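Local atomic coordinates of glutamate--cysteine ligase GshA (Methylobacillus flagellatus KT, PDB entry 3K1T), a protein that probably acts as a ligase that joins glutamate to cysteine. Residues G273-D285 and G292-D304. Numbering follows the deposited sequence. Where two conformers were deposited one is given.
Sequences GVKQEPFVIVKAD and GIMTVKSADDVRD
Glu277 and Lys297 meet at the open end of the hairpin, where Glu277 precedes its strand and Lys297 follows the other. The lysine, extended beyond CG, crosses the glutamate at about a right angle; in the conformer given, a salt bridge of 2.9 Å links its NZ to Glu277 OE2 from above the carboxylate plane, while CD and CE lie against the same carboxylate. A leucine in place of Lys297 would probably leave the Glu277 carboxylate without its charged mate and less settled in this position. A water next bridges the backbones, donating to Pro278 O and Lys297 O. Phe279 sets its ring edge, through CD2, against Thr295 CG2 at 4.0 Å, and Tyr332 packs edge-to-face with the same ring. Val280 pairs with Val296: the N and O of each residue bond the other, an antiparallel hydrogen-bonded pair; on the face they share with Val282 and Met294, Val280 CB touches Val296 CG2. Ile281 turns to the opposite face. With its CG2 anti to the backbone N, it meets Ile293 CG2 at 3.6 Å in the conformer given, the two side chains lying side by side, and its CG1 rests on Thr295 CG2. Val282 returns to the buried face: its N donates to Met294 O at 2.8 Å almost in line with the carbonyl, its CB touches Met294 CG, and its CG2 packs 4.0 Å from Val296 CG2. Helix 307-314 lies against this face through Met313, which touches Val282 and selenomethionine Met294, while Leu261 of helix 251-272 meets Val280. At Ala284 a last pair of backbone bonds joins Gly292. The whole is a two-stranded beta hairpin at the edge of a four-stranded antiparallel sheet, where strand 280-285 lies between 291-296 and 324-329, and helices back one face.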
loop_
_atom_site.group_PDB
_atom_site.type_symbol
_atom_site.label_atom_id
_atom_site.label_comp_id
_atom_site.label_asym_id
_atom_site.label_seq_id
_atom_site.Cartn_x
_atom_site.Cartn_y
_atom_site.Cartn_z
ATOM N N GLY A 273 -2.872 -9.205 -39.615
ATOM C CA GLY A 273 -1.833 -10.034 -40.237
ATOM C C GLY A 273 -1.436 -11.267 -39.454
ATOM O O GLY A 273 -0.288 -11.721 -39.542
ATOM N N VAL A 274 -2.383 -11.794 -38.665
ATOM C CA VAL A 274 -2.147 -12.942 -37.817
ATOM C C VAL A 274 -2.267 -14.228 -38.633
ATOM O O VAL A 274 -3.259 -14.430 -39.321
ATOM C CB VAL A 274 -3.186 -12.968 -36.646
ATOM C CG1 VAL A 274 -3.055 -14.224 -35.824
ATOM C CG2 VAL A 274 -3.057 -11.692 -35.774
ATOM N N LYS A 275 -1.279 -15.102 -38.527
ATOM C CA LYS A 275 -1.277 -16.344 -39.294
ATOM C C LYS A 275 -1.666 -17.586 -38.526
ATOM O O LYS A 275 -1.853 -18.623 -39.129
ATOM C CB LYS A 275 0.081 -16.557 -39.956
ATOM C CG LYS A 275 0.427 -15.416 -40.935
ATOM C CD LYS A 275 -0.557 -15.333 -42.114
ATOM C CE LYS A 275 -0.438 -13.985 -42.793
ATOM N NZ LYS A 275 -1.223 -13.921 -44.050
ATOM N N GLN A 276 -1.788 -17.495 -37.208
ATOM C CA GLN A 276 -2.238 -18.647 -36.430
ATOM C C GLN A 276 -3.718 -18.942 -36.696
ATOM O O GLN A 276 -4.473 -18.080 -37.089
ATOM C CB GLN A 276 -2.004 -18.455 -34.926
ATOM C CG GLN A 276 -0.567 -18.661 -34.485
ATOM C CD GLN A 276 0.260 -17.403 -34.652
ATOM O OE1 GLN A 276 -0.277 -16.325 -34.847
ATOM N NE2 GLN A 276 1.555 -17.532 -34.527
ATOM N N GLU A 277 -4.108 -20.201 -36.481
ATOM C CA GLU A 277 -5.496 -20.649 -36.655
ATOM C C GLU A 277 -6.397 -20.098 -35.545
ATOM O O GLU A 277 -6.045 -20.203 -34.374
ATOM C CB GLU A 277 -5.578 -22.169 -36.573
ATOM C CG GLU A 277 -4.739 -22.962 -37.572
ATOM C CD GLU A 277 -5.096 -24.438 -37.519
ATOM O OE1 GLU A 277 -6.224 -24.784 -37.926
ATOM O OE2 GLU A 277 -4.271 -25.242 -37.035
ATOM N N PRO A 278 -7.557 -19.518 -35.898
ATOM C CA PRO A 278 -8.529 -19.180 -34.857
ATOM C C PRO A 278 -8.966 -20.433 -34.103
ATOM O O PRO A 278 -9.038 -21.505 -34.695
ATOM C CB PRO A 278 -9.711 -18.595 -35.631
ATOM C CG PRO A 278 -9.158 -18.171 -36.954
ATOM C CD PRO A 278 -7.990 -19.065 -37.231
ATOM N N PHE A 279 -9.231 -20.286 -32.803
ATOM C CA PHE A 279 -9.782 -21.365 -32.004
ATOM C C PHE A 279 -10.816 -20.822 -31.072
ATOM O O PHE A 279 -10.800 -19.639 -30.737
ATOM C CB PHE A 279 -8.703 -22.225 -31.285
ATOM C CG PHE A 279 -8.054 -21.596 -30.073
ATOM C CD1 PHE A 279 -7.036 -20.635 -30.216
ATOM C CD2 PHE A 279 -8.423 -21.998 -28.782
ATOM C CE1 PHE A 279 -6.379 -20.077 -29.062
ATOM C CE2 PHE A 279 -7.775 -21.480 -27.638
ATOM C CZ PHE A 279 -6.761 -20.491 -27.779
ATOM N N VAL A 280 -11.735 -21.705 -30.684
ATOM C CA VAL A 280 -12.837 -21.370 -29.795
ATOM C C VAL A 280 -12.836 -22.303 -28.611
ATOM O O VAL A 280 -12.581 -23.497 -28.765
ATOM C CB VAL A 280 -14.184 -21.407 -30.538
ATOM C CG1 VAL A 280 -15.382 -21.469 -29.546
ATOM C CG2 VAL A 280 -14.256 -20.169 -31.496
ATOM N N ILE A 281 -13.070 -21.733 -27.417
ATOM C CA ILE A 281 -13.198 -22.512 -26.209
ATOM C C ILE A 281 -14.710 -22.681 -25.999
ATOM O O ILE A 281 -15.448 -21.704 -25.945
ATOM C CB ILE A 281 -12.583 -21.815 -24.989
ATOM C CG1 ILE A 281 -11.113 -21.441 -25.246
ATOM C CG2 ILE A 281 -12.678 -22.707 -23.704
ATOM C CD1 ILE A 281 -10.525 -20.515 -24.137
ATOM N N VAL A 282 -15.144 -23.932 -25.902
ATOM C CA VAL A 282 -16.540 -24.304 -25.636
ATOM C C VAL A 282 -16.662 -24.708 -24.176
ATOM O O VAL A 282 -16.032 -25.679 -23.727
ATOM C CB VAL A 282 -17.019 -25.438 -26.560
ATOM C CG1 VAL A 282 -18.533 -25.708 -26.370
ATOM C CG2 VAL A 282 -16.691 -25.125 -28.048
ATOM N N LYS A 283 -17.450 -23.932 -23.430
ATOM C CA LYS A 283 -17.626 -24.130 -21.986
ATOM C C LYS A 283 -19.086 -24.570 -21.690
ATOM O O LYS A 283 -19.997 -23.773 -21.865
ATOM C CB LYS A 283 -17.322 -22.834 -21.226
ATOM C CG LYS A 283 -15.949 -22.142 -21.538
ATOM C CD LYS A 283 -15.984 -20.586 -21.238
ATOM C CE LYS A 283 -14.600 -19.879 -21.375
ATOM N NZ LYS A 283 -13.795 -19.969 -20.053
ATOM N N ALA A 284 -19.288 -25.816 -21.252
ATOM C CA ALA A 284 -20.629 -26.314 -20.902
ATOM C C ALA A 284 -20.783 -26.121 -19.391
ATOM O O ALA A 284 -20.073 -26.781 -18.624
ATOM C CB ALA A 284 -20.777 -27.788 -21.269
ATOM N N ASP A 285 -21.654 -25.210 -18.978
ATOM C CA ASP A 285 -21.868 -24.895 -17.556
ATOM C C ASP A 285 -23.020 -25.719 -16.959
ATOM O O ASP A 285 -24.160 -25.557 -17.373
ATOM C CB ASP A 285 -22.211 -23.429 -17.382
ATOM C CG ASP A 285 -22.466 -23.051 -15.896
ATOM O OD1 ASP A 285 -21.956 -23.735 -14.988
ATOM O OD2 ASP A 285 -23.173 -22.058 -15.665
ATOM N N GLY A 292 -17.684 -28.439 -18.268
ATOM C CA GLY A 292 -16.902 -29.236 -19.218
ATOM C C GLY A 292 -16.349 -28.268 -20.268
ATOM O O GLY A 292 -17.067 -27.366 -20.706
ATOM N N ILE A 293 -15.082 -28.453 -20.639
ATOM C CA ILE A 293 -14.406 -27.530 -21.554
ATOM C C ILE A 293 -13.705 -28.294 -22.681
ATOM O O ILE A 293 -13.077 -29.337 -22.459
ATOM C CB ILE A 293 -13.360 -26.678 -20.815
ATOM C CG1 ILE A 293 -14.010 -25.859 -19.697
ATOM C CG2 ILE A 293 -12.602 -25.754 -21.796
ATOM C CD1 ILE A 293 -13.009 -25.390 -18.648
HETATM N N MSE A 294 -13.827 -27.781 -23.901
HETATM C CA MSE A 294 -13.058 -28.301 -25.052
HETATM C C MSE A 294 -12.711 -27.129 -25.965
HETATM O O MSE A 294 -13.402 -26.101 -25.948
HETATM C CB MSE A 294 -13.834 -29.367 -25.833
HETATM C CG MSE A 294 -15.095 -28.893 -26.484
HETATM SE SE MSE A 294 -16.108 -30.313 -27.414
HETATM C CE MSE A 294 -14.881 -30.719 -28.934
ATOM N N THR A 295 -11.670 -27.295 -26.783
ATOM C CA THR A 295 -11.315 -26.266 -27.776
ATOM C C THR A 295 -11.575 -26.831 -29.152
ATOM O O THR A 295 -11.392 -28.015 -29.392
ATOM C CB THR A 295 -9.839 -25.768 -27.671
ATOM O OG1 THR A 295 -8.953 -26.877 -27.728
ATOM C CG2 THR A 295 -9.600 -24.983 -26.337
ATOM N N VAL A 296 -12.001 -25.959 -30.059
ATOM C CA VAL A 296 -12.301 -26.340 -31.420
ATOM C C VAL A 296 -11.697 -25.351 -32.404
ATOM O O VAL A 296 -11.513 -24.172 -32.089
ATOM C CB VAL A 296 -13.845 -26.462 -31.672
ATOM C CG1 VAL A 296 -14.462 -27.559 -30.780
ATOM C CG2 VAL A 296 -14.560 -25.148 -31.490
ATOM N N LYS A 297 -11.377 -25.849 -33.595
ATOM C CA LYS A 297 -10.895 -25.002 -34.698
ATOM C C LYS A 297 -11.847 -24.998 -35.894
ATOM O O LYS A 297 -11.616 -24.301 -36.853
ATOM C CB LYS A 297 -9.504 -25.458 -35.128
ATOM C CG LYS A 297 -8.424 -25.144 -34.077
ATOM C CD LYS A 297 -7.073 -25.635 -34.517
ATOM C CE LYS A 297 -5.941 -24.968 -33.734
ATOM N NZ LYS A 297 -4.558 -25.389 -34.196
ATOM N N SER A 298 -12.948 -25.734 -35.814
ATOM C CA SER A 298 -13.963 -25.690 -36.862
ATOM C C SER A 298 -15.308 -26.172 -36.311
ATOM O O SER A 298 -15.363 -26.869 -35.295
ATOM C CB SER A 298 -13.561 -26.571 -38.049
ATOM O OG SER A 298 -13.758 -27.912 -37.714
ATOM N N ALA A 299 -16.381 -25.816 -37.015
ATOM C CA ALA A 299 -17.729 -26.270 -36.671
ATOM C C ALA A 299 -17.788 -27.797 -36.677
ATOM O O ALA A 299 -18.515 -28.409 -35.870
ATOM C CB ALA A 299 -18.760 -25.685 -37.651
ATOM N N ASP A 300 -17.023 -28.430 -37.573
ATOM C CA ASP A 300 -17.006 -29.902 -37.618
ATOM C C ASP A 300 -16.496 -30.554 -36.335
ATOM O O ASP A 300 -16.905 -31.659 -35.990
ATOM C CB ASP A 300 -16.215 -30.407 -38.815
ATOM C CG ASP A 300 -17.057 -30.469 -40.082
ATOM O OD1 ASP A 300 -18.300 -30.283 -40.013
ATOM O OD2 ASP A 300 -16.468 -30.721 -41.157
ATOM N N ASP A 301 -15.650 -29.858 -35.596
ATOM C CA ASP A 301 -15.157 -30.365 -34.330
ATOM C C ASP A 301 -16.251 -30.529 -33.267
ATOM O O ASP A 301 -16.047 -31.276 -32.320
ATOM C CB ASP A 301 -14.054 -29.450 -33.744
ATOM C CG ASP A 301 -12.766 -29.465 -34.552
ATOM O OD1 ASP A 301 -12.549 -30.400 -35.342
ATOM O OD2 ASP A 301 -11.967 -28.529 -34.409
ATOM N N VAL A 302 -17.392 -29.861 -33.393
ATOM C CA VAL A 302 -18.489 -30.114 -32.437
ATOM C C VAL A 302 -19.539 -31.125 -32.920
ATOM O O VAL A 302 -20.471 -31.453 -32.175
ATOM C CB VAL A 302 -19.176 -28.806 -31.936
ATOM C CG1 VAL A 302 -18.149 -27.905 -31.238
ATOM C CG2 VAL A 302 -19.909 -28.053 -33.044
ATOM N N ARG A 303 -19.393 -31.612 -34.154
ATOM C CA ARG A 303 -20.296 -32.594 -34.722
ATOM C C ARG A 303 -19.797 -34.002 -34.415
ATOM O O ARG A 303 -18.596 -34.282 -34.432
ATOM C CB ARG A 303 -20.398 -32.422 -36.232
ATOM C CG ARG A 303 -21.050 -31.143 -36.655
ATOM C CD ARG A 303 -21.122 -30.992 -38.158
ATOM N NE ARG A 303 -22.054 -29.917 -38.504
ATOM C CZ ARG A 303 -21.737 -28.774 -39.102
ATOM N NH1 ARG A 303 -20.493 -28.507 -39.509
ATOM N NH2 ARG A 303 -22.700 -27.887 -39.334
ATOM N N ASP A 304 -20.747 -34.878 -34.119
ATOM C CA ASP A 304 -20.479 -36.313 -33.967
ATOM C C ASP A 304 -19.392 -36.581 -32.924
ATOM O O ASP A 304 -18.417 -37.296 -33.181
ATOM C CB ASP A 304 -20.112 -36.921 -35.339
ATOM C CG ASP A 304 -20.372 -38.410 -35.400
ATOM O OD1 ASP A 304 -21.284 -38.898 -34.682
ATOM O OD2 ASP A 304 -19.658 -39.095 -36.157
HETATM O O HOH W 1 -9.734 -22.294 -37.106
#